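Local coordinates for HutD family protein (Pseudomonas aeruginosa, PDB 1YLL), which is of unknown biochemical function but belongs to the HutD family of the cupin clan, probably linked to histidine utilization, at residues Phe58-Gln62 against Leu113-Pro117; Val49-Phe55 against Val99-Leu103; Gly150-Gln156 against Gln178-Ala184. All coordinates share one frame; numbering follows the deposited sequence.

Contact 1 (Phe58-Gln62 against Leu113-Pro117)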
ATOM      1  N   PHE D  58     -38.204   0.119  14.783  1.00 22.90           N
ATOM      2  CA  PHE D  58     -37.291  -1.016  14.692  1.00 19.97           C
ATOM      3  C   PHE D  58     -37.180  -1.367  16.142  1.00 18.38           C
ATOM      4  O   PHE D  58     -36.204  -1.062  16.828  1.00 17.81           O
ATOM      5  CB  PHE D  58     -35.946  -0.586  14.107  1.00 16.96           C
ATOM      6  CG  PHE D  58     -35.928  -0.556  12.590  1.00 17.36           C
ATOM      7  CD1 PHE D  58     -36.315   0.585  11.890  1.00 19.27           C
ATOM      8  CD2 PHE D  58     -35.504  -1.662  11.873  1.00 17.53           C
ATOM      9  CE1 PHE D  58     -36.264   0.609  10.493  1.00 18.65           C
ATOM     10  CE2 PHE D  58     -35.446  -1.663  10.469  1.00 19.18           C
ATOM     11  CZ  PHE D  58     -35.827  -0.512   9.778  1.00 21.97           C
ATOM     12  N   ALA D  59     -38.247  -1.992  16.631  1.00 20.78           N
ATOM     13  CA  ALA D  59     -38.338  -2.388  18.022  1.00 22.74           C
ATOM     14  C   ALA D  59     -37.132  -3.169  18.510  1.00 21.24           C
ATOM     15  O   ALA D  59     -36.731  -4.165  17.888  1.00 22.83           O
ATOM     16  CB  ALA D  59     -39.595  -3.233  18.226  1.00 23.11           C
ATOM     17  N   GLY D  60     -36.585  -2.728  19.639  1.00 21.64           N
ATOM     18  CA  GLY D  60     -35.456  -3.406  20.244  1.00 20.61           C
ATOM     19  C   GLY D  60     -34.081  -3.023  19.725  1.00 20.44           C
ATOM     20  O   GLY D  60     -33.063  -3.406  20.315  1.00 19.50           O
ATOM     21  N   TYR D  61     -34.046  -2.253  18.640  1.00 17.08           N
ATOM     22  CA  TYR D  61     -32.782  -1.839  18.040  1.00 15.77           C
ATOM     23  C   TYR D  61     -32.350  -0.438  18.402  1.00 13.86           C
ATOM     24  O   TYR D  61     -33.183   0.420  18.711  1.00 16.95           O
ATOM     25  CB  TYR D  61     -32.874  -1.863  16.514  1.00 17.56           C
ATOM     26  CG  TYR D  61     -33.012  -3.220  15.892  1.00 16.55           C
ATOM     27  CD1 TYR D  61     -34.271  -3.732  15.570  1.00 16.67           C
ATOM     28  CD2 TYR D  61     -31.891  -3.983  15.588  1.00 16.75           C
ATOM     29  CE1 TYR D  61     -34.402  -4.984  14.940  1.00 18.36           C
ATOM     30  CE2 TYR D  61     -31.995  -5.227  14.961  1.00 16.38           C
ATOM     31  CZ  TYR D  61     -33.252  -5.726  14.627  1.00 18.26           C
ATOM     32  OH  TYR D  61     -33.364  -6.905  13.926  1.00 19.16           O
ATOM     33  N   GLN D  62     -31.027  -0.224  18.374  1.00 13.10           N
ATOM     34  CA  GLN D  62     -30.423   1.100  18.584  1.00 13.09           C
ATOM     35  C   GLN D  62     -30.195   1.643  17.163  1.00 11.40           C
ATOM     36  O   GLN D  62     -29.796   0.918  16.279  1.00 12.06           O
ATOM     37  CB  GLN D  62     -29.057   0.970  19.262  1.00 13.75           C
ATOM     38  CG  GLN D  62     -28.279   2.276  19.327  1.00 14.61           C
ATOM     39  CD  GLN D  62     -28.984   3.292  20.186  1.00 18.63           C
ATOM     40  OE1 GLN D  62     -29.264   4.422  19.766  1.00 15.70           O
ATOM     41  NE2 GLN D  62     -29.260   2.901  21.409  1.00 15.49           N
ATOM     42  N   LEU D 113     -27.308   3.337  10.621  1.00 10.55           N
ATOM     43  CA  LEU D 113     -26.777   2.097  11.207  1.00 10.94           C
ATOM     44  C   LEU D 113     -27.904   1.673  12.155  1.00 11.20           C
ATOM     45  O   LEU D 113     -28.374   2.493  12.911  1.00 10.79           O
ATOM     46  CB  LEU D 113     -25.556   2.378  12.099  1.00 11.95           C
ATOM     47  CG  LEU D 113     -24.548   1.285  12.517  1.00 22.39           C
ATOM     48  CD1 LEU D 113     -24.102   1.486  13.931  1.00 17.12           C
ATOM     49  CD2 LEU D 113     -25.027  -0.117  12.260  1.00 18.74           C
ATOM     50  N   ILE D 114     -28.359   0.426  12.071  1.00 10.66           N
ATOM     51  CA  ILE D 114     -29.369  -0.063  13.013  1.00  9.76           C
ATOM     52  C   ILE D 114     -28.762  -1.347  13.564  1.00 11.05           C
ATOM     53  O   ILE D 114     -28.357  -2.197  12.782  1.00 13.13           O
ATOM     54  CB  ILE D 114     -30.687  -0.359  12.278  1.00 12.11           C
ATOM     55  CG1 ILE D 114     -31.165   0.928  11.586  1.00 12.85           C
ATOM     56  CG2 ILE D 114     -31.770  -0.920  13.259  1.00 14.35           C
ATOM     57  CD1 ILE D 114     -32.454   0.768  10.813  1.00 17.11           C
ATOM     58  N   TYR D 115     -28.711  -1.489  14.889  1.00 11.32           N
ATOM     59  CA  TYR D 115     -28.133  -2.705  15.437  1.00 10.36           C
ATOM     60  C   TYR D 115     -28.769  -3.091  16.768  1.00 11.93           C
ATOM     61  O   TYR D 115     -29.366  -2.262  17.457  1.00 12.65           O
ATOM     62  CB  TYR D 115     -26.619  -2.560  15.608  1.00 12.95           C
ATOM     63  CG  TYR D 115     -26.184  -1.636  16.712  1.00 12.71           C
ATOM     64  CD1 TYR D 115     -25.818  -2.119  17.973  1.00  9.34           C
ATOM     65  CD2 TYR D 115     -26.142  -0.259  16.510  1.00 11.93           C
ATOM     66  CE1 TYR D 115     -25.415  -1.254  18.993  1.00 12.39           C
ATOM     67  CE2 TYR D 115     -25.739   0.621  17.523  1.00 14.69           C
ATOM     68  CZ  TYR D 115     -25.375   0.118  18.769  1.00 13.06           C
ATOM     69  OH  TYR D 115     -25.018   0.992  19.762  1.00 14.91           O
ATOM     70  N   ALA D 116     -28.637  -4.376  17.092  1.00 14.16           N
ATOM     71  CA  ALA D 116     -29.177  -4.955  18.323  1.00 13.50           C
ATOM     72  C   ALA D 116     -28.097  -4.793  19.417  1.00 12.44           C
ATOM     73  O   ALA D 116     -27.122  -5.540  19.448  1.00 13.17           O
ATOM     74  CB  ALA D 116     -29.475  -6.426  18.058  1.00 14.33           C
ATOM     75  N   PRO D 117     -28.292  -3.854  20.353  1.00 12.67           N
ATOM     76  CA  PRO D 117     -27.276  -3.645  21.386  1.00 13.09           C
ATOM     77  C   PRO D 117     -26.979  -4.832  22.313  1.00 13.92           C
ATOM     78  O   PRO D 117     -25.896  -4.934  22.887  1.00 15.67           O
ATOM     79  CB  PRO D 117     -27.768  -2.399  22.118  1.00 13.82           C
ATOM     80  CG  PRO D 117     -29.252  -2.432  21.953  1.00 16.62           C
ATOM     81  CD  PRO D 117     -29.470  -2.987  20.566  1.00 16.40           C
TER

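Contact 2 (Val49-Phe55 against Val99-Leu103)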
ATOM      1  N   VAL D  49     -35.360  10.434   1.817  1.00 18.81           N
ATOM      2  CA  VAL D  49     -36.540  10.855   2.534  1.00 20.02           C
ATOM      3  C   VAL D  49     -37.021  12.024   1.707  1.00 18.27           C
ATOM      4  O   VAL D  49     -36.368  13.062   1.671  1.00 19.20           O
ATOM      5  CB  VAL D  49     -36.194  11.321   3.948  1.00 20.59           C
ATOM      6  CG1 VAL D  49     -37.466  11.628   4.709  1.00 21.78           C
ATOM      7  CG2 VAL D  49     -35.380  10.249   4.661  1.00 25.18           C
ATOM      8  N   GLY D  50     -38.150  11.824   1.037  1.00 21.00           N
ATOM      9  CA  GLY D  50     -38.688  12.844   0.149  1.00 22.23           C
ATOM     10  C   GLY D  50     -39.723  13.754   0.752  1.00 22.95           C
ATOM     11  O   GLY D  50     -39.990  14.827   0.203  1.00 23.03           O
ATOM     12  N   GLU D  51     -40.298  13.324   1.864  1.00 21.72           N
ATOM     13  CA  GLU D  51     -41.308  14.097   2.576  1.00 25.08           C
ATOM     14  C   GLU D  51     -41.190  13.927   4.081  1.00 22.33           C
ATOM     15  O   GLU D  51     -40.749  12.883   4.557  1.00 22.97           O
ATOM     16  CB  GLU D  51     -42.689  13.621   2.183  1.00 29.38           C
ATOM     17  CG  GLU D  51     -43.093  13.905   0.771  1.00 37.60           C
ATOM     18  CD  GLU D  51     -44.520  13.487   0.535  1.00 42.28           C
ATOM     19  OE1 GLU D  51     -44.791  12.265   0.592  1.00 44.35           O
ATOM     20  OE2 GLU D  51     -45.369  14.378   0.312  1.00 45.51           O
ATOM     21  N   SER D  52     -41.592  14.946   4.828  1.00 19.82           N
ATOM     22  CA  SER D  52     -41.607  14.866   6.284  1.00 18.83           C
ATOM     23  C   SER D  52     -42.661  13.830   6.644  1.00 21.11           C
ATOM     24  O   SER D  52     -43.688  13.714   5.974  1.00 22.19           O
ATOM     25  CB  SER D  52     -42.000  16.211   6.913  1.00 18.07           C
ATOM     26  OG  SER D  52     -41.062  17.219   6.576  1.00 18.58           O
ATOM     27  N   GLY D  53     -42.408  13.058   7.697  1.00 21.24           N
ATOM     28  CA  GLY D  53     -43.358  12.044   8.107  1.00 20.62           C
ATOM     29  C   GLY D  53     -42.762  11.195   9.209  1.00 21.87           C
ATOM     30  O   GLY D  53     -41.584  11.357   9.552  1.00 20.16           O
ATOM     31  N   GLY D  54     -43.566  10.295   9.774  1.00 20.57           N
ATOM     32  CA  GLY D  54     -43.057   9.467  10.853  1.00 19.97           C
ATOM     33  C   GLY D  54     -42.114   8.406  10.339  1.00 21.07           C
ATOM     34  O   GLY D  54     -42.151   8.046   9.160  1.00 23.42           O
ATOM     35  N   PHE D  55     -41.240   7.921  11.216  1.00 21.52           N
ATOM     36  CA  PHE D  55     -40.307   6.863  10.849  1.00 23.21           C
ATOM     37  C   PHE D  55     -40.872   5.595  11.475  1.00 26.10           C
ATOM     38  O   PHE D  55     -41.363   5.615  12.605  1.00 28.16           O
ATOM     39  CB  PHE D  55     -38.904   7.130  11.407  1.00 22.86           C
ATOM     40  CG  PHE D  55     -38.058   8.032  10.551  1.00 22.45           C
ATOM     41  CD1 PHE D  55     -36.778   8.409  10.982  1.00 25.37           C
ATOM     42  CD2 PHE D  55     -38.525   8.518   9.332  1.00 21.41           C
ATOM     43  CE1 PHE D  55     -35.983   9.262  10.210  1.00 23.58           C
ATOM     44  CE2 PHE D  55     -37.725   9.384   8.535  1.00 21.38           C
ATOM     45  CZ  PHE D  55     -36.454   9.749   8.987  1.00 23.62           C
ATOM     46  N   VAL D  99     -40.949   8.496  16.490  1.00 17.53           N
ATOM     47  CA  VAL D  99     -40.140   9.485  15.796  1.00 15.15           C
ATOM     48  C   VAL D  99     -40.786  10.104  14.583  1.00 15.60           C
ATOM     49  O   VAL D  99     -41.300   9.407  13.726  1.00 17.73           O
ATOM     50  CB  VAL D  99     -38.804   8.833  15.346  1.00 16.65           C
ATOM     51  CG1 VAL D  99     -37.932   9.853  14.622  1.00 19.84           C
ATOM     52  CG2 VAL D  99     -38.060   8.282  16.576  1.00 17.78           C
ATOM     53  N   HIS D 100     -40.739  11.426  14.527  1.00 14.85           N
ATOM     54  CA  HIS D 100     -41.261  12.134  13.375  1.00 15.34           C
ATOM     55  C   HIS D 100     -40.105  12.921  12.763  1.00 14.74           C
ATOM     56  O   HIS D 100     -39.342  13.572  13.475  1.00 16.01           O
ATOM     57  CB  HIS D 100     -42.380  13.106  13.773  1.00 18.24           C
ATOM     58  CG  HIS D 100     -42.912  13.896  12.617  1.00 20.79           C
ATOM     59  ND1 HIS D 100     -42.416  15.133  12.263  1.00 25.24           N
ATOM     60  CD2 HIS D 100     -43.857  13.591  11.692  1.00 21.71           C
ATOM     61  CE1 HIS D 100     -43.034  15.558  11.175  1.00 18.84           C
ATOM     62  NE2 HIS D 100     -43.913  14.642  10.808  1.00 23.66           N
ATOM     63  N   CYS D 101     -39.973  12.842  11.438  1.00 13.67           N
ATOM     64  CA  CYS D 101     -38.916  13.552  10.756  1.00 16.20           C
ATOM     65  C   CYS D 101     -39.492  14.749  10.014  1.00 15.48           C
ATOM     66  O   CYS D 101     -40.416  14.600   9.221  1.00 17.05           O
ATOM     67  CB  CYS D 101     -38.260  12.625   9.741  1.00 16.94           C
ATOM     68  SG  CYS D 101     -37.103  13.459   8.620  1.00 19.62           S
ATOM     69  N   THR D 102     -38.956  15.931  10.291  1.00 14.83           N
ATOM     70  CA  THR D 102     -39.369  17.133   9.576  1.00 15.40           C
ATOM     71  C   THR D 102     -38.186  17.526   8.680  1.00 15.91           C
ATOM     72  O   THR D 102     -37.078  17.760   9.173  1.00 17.85           O
ATOM     73  CB  THR D 102     -39.641  18.293  10.555  1.00 14.90           C
ATOM     74  OG1 THR D 102     -40.790  17.967  11.352  1.00 17.37           O
ATOM     75  CG2 THR D 102     -39.889  19.577   9.815  1.00 20.23           C
ATOM     76  N   LEU D 103     -38.422  17.571   7.369  1.00 15.80           N
ATOM     77  CA  LEU D 103     -37.383  17.984   6.429  1.00 17.48           C
ATOM     78  C   LEU D 103     -37.296  19.511   6.534  1.00 18.79           C
ATOM     79  O   LEU D 103     -38.332  20.201   6.500  1.00 19.38           O
ATOM     80  CB  LEU D 103     -37.761  17.591   5.008  1.00 18.64           C
ATOM     81  CG  LEU D 103     -37.874  16.084   4.748  1.00 19.71           C
ATOM     82  CD1 LEU D 103     -38.251  15.836   3.268  1.00 20.88           C
ATOM     83  CD2 LEU D 103     -36.551  15.387   5.108  1.00 21.22           C
TER
HETATM   84  O   HOH W   1     -42.624   6.413  15.142  1.00 35.76           O

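Contact 3 (Gly150-Gln156 against Gln178-Ala184)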
ATOM      1  N   GLY D 150     -12.737   8.735  -4.111  1.00 26.28           N
ATOM      2  CA  GLY D 150     -11.292   8.754  -4.028  1.00 26.32           C
ATOM      3  C   GLY D 150     -10.555   8.195  -2.839  1.00 26.67           C
ATOM      4  O   GLY D 150      -9.341   8.409  -2.731  1.00 26.92           O
ATOM      5  N   VAL D 151     -11.239   7.465  -1.961  1.00 23.55           N
ATOM      6  CA  VAL D 151     -10.542   6.935  -0.802  1.00 22.51           C
ATOM      7  C   VAL D 151      -9.945   5.560  -0.997  1.00 21.53           C
ATOM      8  O   VAL D 151     -10.652   4.582  -1.274  1.00 26.51           O
ATOM      9  CB  VAL D 151     -11.462   6.891   0.437  1.00 22.27           C
ATOM     10  CG1 VAL D 151     -10.704   6.296   1.634  1.00 20.00           C
ATOM     11  CG2 VAL D 151     -11.929   8.307   0.777  1.00 19.92           C
ATOM     12  N   ALA D 152      -8.628   5.483  -0.841  1.00 21.29           N
ATOM     13  CA  ALA D 152      -7.925   4.219  -0.968  1.00 20.20           C
ATOM     14  C   ALA D 152      -7.710   3.653   0.439  1.00 18.22           C
ATOM     15  O   ALA D 152      -7.365   4.386   1.358  1.00 17.97           O
ATOM     16  CB  ALA D 152      -6.583   4.417  -1.674  1.00 23.43           C
ATOM     17  N   ILE D 153      -7.890   2.348   0.576  1.00 18.96           N
ATOM     18  CA  ILE D 153      -7.753   1.693   1.871  1.00 22.01           C
ATOM     19  C   ILE D 153      -6.671   0.633   1.906  1.00 21.49           C
ATOM     20  O   ILE D 153      -6.549  -0.179   0.988  1.00 23.53           O
ATOM     21  CB  ILE D 153      -9.041   0.935   2.272  1.00 23.66           C
ATOM     22  CG1 ILE D 153     -10.269   1.815   2.112  1.00 24.96           C
ATOM     23  CG2 ILE D 153      -8.930   0.472   3.718  1.00 25.80           C
ATOM     24  CD1 ILE D 153     -11.587   1.053   2.340  1.00 26.94           C
ATOM     25  N   SER D 154      -5.874   0.640   2.965  1.00 19.72           N
ATOM     26  CA  SER D 154      -4.881  -0.404   3.089  1.00 21.25           C
ATOM     27  C   SER D 154      -5.065  -0.994   4.483  1.00 22.53           C
ATOM     28  O   SER D 154      -5.498  -0.294   5.399  1.00 20.17           O
ATOM     29  CB  SER D 154      -3.476   0.155   2.897  1.00 24.96           C
ATOM     30  OG  SER D 154      -3.104   0.941   3.998  1.00 27.29           O
ATOM     31  N   LEU D 155      -4.786  -2.289   4.610  1.00 20.82           N
ATOM     32  CA  LEU D 155      -4.899  -3.020   5.868  1.00 21.51           C
ATOM     33  C   LEU D 155      -3.566  -3.740   6.083  1.00 24.30           C
ATOM     34  O   LEU D 155      -3.122  -4.503   5.213  1.00 25.78           O
ATOM     35  CB  LEU D 155      -6.042  -4.032   5.798  1.00 20.32           C
ATOM     36  CG  LEU D 155      -6.204  -5.095   6.903  1.00 20.96           C
ATOM     37  CD1 LEU D 155      -6.319  -4.444   8.279  1.00 22.45           C
ATOM     38  CD2 LEU D 155      -7.457  -5.906   6.626  1.00 22.99           C
ATOM     39  N   GLN D 156      -2.950  -3.511   7.238  1.00 25.07           N
ATOM     40  CA  GLN D 156      -1.638  -4.092   7.566  1.00 26.73           C
ATOM     41  C   GLN D 156      -0.600  -3.715   6.495  1.00 27.73           C
ATOM     42  O   GLN D 156       0.294  -4.508   6.167  1.00 30.70           O
ATOM     43  CB  GLN D 156      -1.727  -5.617   7.722  1.00 28.75           C
ATOM     44  CG  GLN D 156      -2.912  -6.139   8.564  1.00 31.08           C
ATOM     45  CD  GLN D 156      -2.860  -5.767  10.043  1.00 32.34           C
ATOM     46  OE1 GLN D 156      -2.747  -4.595  10.406  1.00 28.65           O
ATOM     47  NE2 GLN D 156      -2.962  -6.774  10.907  1.00 35.90           N
ATOM     48  N   GLN D 178      -5.791  -4.642  14.169  1.00 16.22           N
ATOM     49  CA  GLN D 178      -5.667  -4.288  12.768  1.00 16.11           C
ATOM     50  C   GLN D 178      -5.162  -2.877  12.571  1.00 17.87           C
ATOM     51  O   GLN D 178      -5.543  -1.957  13.314  1.00 17.87           O
ATOM     52  CB  GLN D 178      -7.032  -4.396  12.066  1.00 18.00           C
ATOM     53  CG  GLN D 178      -7.816  -5.697  12.339  1.00 18.12           C
ATOM     54  CD  GLN D 178      -7.089  -6.948  11.820  1.00 23.14           C
ATOM     55  OE1 GLN D 178      -7.149  -8.021  12.439  1.00 26.95           O
ATOM     56  NE2 GLN D 178      -6.412  -6.813  10.698  1.00 21.14           N
ATOM     57  N   HIS D 179      -4.331  -2.685  11.557  1.00 17.28           N
ATOM     58  CA  HIS D 179      -3.832  -1.360  11.246  1.00 17.29           C
ATOM     59  C   HIS D 179      -4.468  -0.917   9.936  1.00 16.74           C
ATOM     60  O   HIS D 179      -4.182  -1.454   8.864  1.00 16.43           O
ATOM     61  CB  HIS D 179      -2.296  -1.331  11.127  1.00 18.17           C
ATOM     62  CG  HIS D 179      -1.754   0.046  10.947  1.00 20.81           C
ATOM     63  ND1 HIS D 179      -0.459   0.292  10.538  1.00 24.34           N
ATOM     64  CD2 HIS D 179      -2.340   1.260  11.096  1.00 20.29           C
ATOM     65  CE1 HIS D 179      -0.274   1.599  10.437  1.00 26.22           C
ATOM     66  NE2 HIS D 179      -1.401   2.208  10.771  1.00 23.14           N
ATOM     67  N   TRP D 180      -5.376   0.047  10.033  1.00 14.48           N
ATOM     68  CA  TRP D 180      -6.093   0.576   8.880  1.00 14.47           C
ATOM     69  C   TRP D 180      -5.570   1.938   8.452  1.00 15.84           C
ATOM     70  O   TRP D 180      -5.419   2.832   9.286  1.00 14.81           O
ATOM     71  CB  TRP D 180      -7.590   0.761   9.214  1.00 15.38           C
ATOM     72  CG  TRP D 180      -8.325  -0.490   9.503  1.00 13.04           C
ATOM     73  CD1 TRP D 180      -8.636  -1.011  10.732  1.00 17.30           C
ATOM     74  CD2 TRP D 180      -8.893  -1.365   8.536  1.00 16.51           C
ATOM     75  NE1 TRP D 180      -9.371  -2.154  10.578  1.00 15.33           N
ATOM     76  CE2 TRP D 180      -9.544  -2.398   9.240  1.00 15.11           C
ATOM     77  CE3 TRP D 180      -8.914  -1.371   7.132  1.00 14.92           C
ATOM     78  CZ2 TRP D 180     -10.220  -3.438   8.589  1.00 20.07           C
ATOM     79  CZ3 TRP D 180      -9.597  -2.419   6.473  1.00 17.42           C
ATOM     80  CH2 TRP D 180     -10.233  -3.425   7.207  1.00 17.67           C
ATOM     81  N   ARG D 181      -5.343   2.119   7.149  1.00 15.93           N
ATOM     82  CA  ARG D 181      -4.872   3.397   6.640  1.00 15.97           C
ATOM     83  C   ARG D 181      -5.694   3.825   5.432  1.00 15.63           C
ATOM     84  O   ARG D 181      -5.934   3.029   4.536  1.00 18.48           O
ATOM     85  CB  ARG D 181      -3.388   3.330   6.256  1.00 19.89           C
ATOM     86  CG  ARG D 181      -2.874   4.698   5.759  1.00 24.13           C
ATOM     87  CD  ARG D 181      -1.420   4.643   5.292  1.00 31.44           C
ATOM     88  NE  ARG D 181      -0.529   4.167   6.336  1.00 38.00           N
ATOM     89  CZ  ARG D 181      -0.267   4.826   7.463  1.00 40.98           C
ATOM     90  NH1 ARG D 181      -0.827   6.010   7.695  1.00 44.05           N
ATOM     91  NH2 ARG D 181       0.549   4.293   8.365  1.00 42.90           N
ATOM     92  N   LEU D 182      -6.159   5.069   5.418  1.00 15.26           N
ATOM     93  CA  LEU D 182      -6.935   5.559   4.295  1.00 15.63           C
ATOM     94  C   LEU D 182      -6.160   6.703   3.675  1.00 16.16           C
ATOM     95  O   LEU D 182      -5.524   7.496   4.375  1.00 14.99           O
ATOM     96  CB  LEU D 182      -8.280   6.108   4.756  1.00 17.26           C
ATOM     97  CG  LEU D 182      -9.107   5.153   5.617  1.00 17.47           C
ATOM     98  CD1 LEU D 182     -10.370   5.893   6.034  1.00 19.81           C
ATOM     99  CD2 LEU D 182      -9.447   3.913   4.886  1.00 20.34           C
ATOM    100  N   THR D 183      -6.245   6.800   2.359  1.00 19.42           N
ATOM    101  CA  THR D 183      -5.569   7.873   1.661  1.00 21.13           C
ATOM    102  C   THR D 183      -6.504   8.467   0.608  1.00 21.09           C
ATOM    103  O   THR D 183      -7.376   7.776   0.080  1.00 20.95           O
ATOM    104  CB  THR D 183      -4.292   7.350   1.011  1.00 23.38           C
ATOM    105  OG1 THR D 183      -3.663   8.417   0.301  1.00 33.08           O
ATOM    106  CG2 THR D 183      -4.609   6.232   0.071  1.00 24.23           C
ATOM    107  N   ALA D 184      -6.361   9.765   0.351  1.00 23.31           N
ATOM    108  CA  ALA D 184      -7.193  10.427  -0.646  1.00 26.48           C
ATOM    109  C   ALA D 184      -6.464  11.636  -1.243  1.00 29.43           C
ATOM    110  O   ALA D 184      -5.730  12.315  -0.546  1.00 31.43           O
ATOM    111  CB  ALA D 184      -8.501  10.870  -0.005  1.00 27.56           C
TER
HETATM  112  O   HOH W   2      -2.475  -0.429   6.617  1.00 21.41           O

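Contact 1 (Phe58-Gln62 against Leu113-Pro117)
Ile114 carries CG1 anti to its own carbonyl carbon (chi1 -58°), and the extended chain beyond it sends CD1 to the Phe58 ring. Phe58 has chi1 -84°, with its ring beside the backbone N. The two side chains cross at about a right angle. Ile114 CD1 sits over the centre of one ring face, 3.7 Å from the centroid of the Phe58 ring, a CH-pi contact. The motif around them is a type II beta turn, Phe58 to Tyr61, leading into strand 62-69 of the antiparallel six-stranded sheet. This strand lies next to 108-115 in a cupin-clan beta fold. The Phe58 carbonyl accepts the turn bond from Tyr61 N. Gly60 takes backbone angles that call for glycine. Where the turn ends, Gln62 and Tyr115 form an antiparallel hydrogen-bonded pair. Gln62 N donates to Tyr115 O at 2.8 Å, and Tyr115 N donates back to Gln62 O at 3.0 Å. Both bonds are nearly straight. The second branch of Ile114 meets Tyr61, with CG2 3.6 Å from Tyr61 CB. The Tyr61 ring turns its edge to the other backbone, near Tyr115 C and Ala116 N. Its OH is hydrogen-bonded to Phe40 O. Leu177 of a second subunit packs on Gln62 and Tyr115. The Tyr115 ring and the Gln62 side chain lie alongside each other and point the same way. Gln62 CB stands over one ring face, offset toward the rim, 4.0 Å from the centroid of the Tyr115 ring. Next to it, Gln62 CG lies 3.5 Å from Tyr115 CE2.

Contact 2 (Val49-Phe55 against Val99-Leu103)
The Phe55 ring has Cys101 CB over one face, with Phe55 CZ 3.5 Å from Cys101 CB. Cys101 SG lies obliquely to the same ring, 4.7 Å from the centroid of the Phe55 ring, a sulfur-aromatic contact. Val99 CG1 also comes in obliquely, near Phe55 CD1. The His100 ring belongs to the other side of the sheet. Gly53 O lies over one of its faces, and Thr102 OG1 of its own strand lies at its edge. With CG anti to the backbone N (chi1 178°), the ring lies over the Gly53-Gly54 backbone, and His100 CD2 comes 3.6 Å from Gly53 C. Strand 53-55 is an outermost strand of a four-stranded antiparallel sheet, and 99-103 joins it to strand 73-77. Gly53 and Cys101 form a hydrogen-bonded pair. Gly53 N donates to Cys101 O and Cys101 N to Gly53 O, each at 2.9 Å, the first more bent. The bond from Cys101 N rises above the carbonyl plane of Gly53. Gly54 and His100 form a non-hydrogen-bonded pair. At the far end, Phe55 N donates to Val99 O at 2.9 Å, and one water bridges Phe55 O and Val99 N. Before the strand, Ser52 takes up the backbone bonding: Leu103 N donates to Ser52 OG at 2.8 Å, nearly straight at 167°. Leu103 lies against 49-51. Its CD1 packs on the Gly50-Glu51 peptide, and Leu103 CD2 lies 3.9 Å from Val49 CG1. Ile108 of strand 108-115 packs on both Val49 and Leu103.

Contact 3 (Gly150-Gln156 against Gln178-Ala184)
Leu155 and Trp180 make the tight part of the contact. Leu155 CD1 stands over the six-membered ring of Trp180, 3.9 Å from its centroid and 7° off the normal. Leu155 CD2 touches the ring at CH2, and Ile153 CG2 lies at the ring edge near CE3. Ile153 and Leu182 run side by side, with Ile153 CG1 3.6 Å from Leu182 CD2. This face, continued by Val151, is buried against strands 168-171 and 187-197. Trp135 stacks on Trp180. The strands form an antiparallel pair inside a four-stranded sheet, and Gly150 and Val151 make a G1 beta bulge against Leu163. Ala152-Thr183 and Ser154-Arg181 are hydrogen-bonded pairs, bonded both ways; Ile153-Leu182 and Leu155-Trp180 are non-hydrogen-bonded.

The face of Ala152, Ser154, Arg181 and Thr183 is more polar. It is tight where Ala152 CB meets Thr183 CG2 at 3.2 Å. Its loose side is Arg181, which leads away toward Glu132 and Asp134 with weak, long ion pairs. One water bonds Ser154 OG and donates to His179 O.

At the exposed end, the Gln156 side chain bends at chi2 (-66°), and His179 N donates to Gln156 OE1 at 2.7 Å, from above the carbonyl plane. Gln156 N donates to His179 O at 2.9 Å, and that oxygen also takes the water. The pairing is thus carried one residue past strand 151-155 by the backbone N and side-chain OE1 of Gln156.

Overall arrangement
Contacts 1 and 2 adjoin in sequence, and their segments alternate along the chain: 49-55, 58-62, 99-103, 113-117. Their centres are about 19 Å apart. Contact 2 lies in the four-stranded sheet with strand 73-77. Contact 1 lies at the start of strand 62-69 and the end of strand 108-115, inside the six-stranded sheet. Strand 99-103 of contact 2 is followed in the chain by strand 108-115 of contact 1. Contact 3 comes later, across the chain's centre, about 29 Å from contact 1 and about 35 Å from contact 2, centre to centre. It has a separate four-stranded sheet. This spread is consistent with a two-part cupin-like fold, with N- and C-terminal HutD modules.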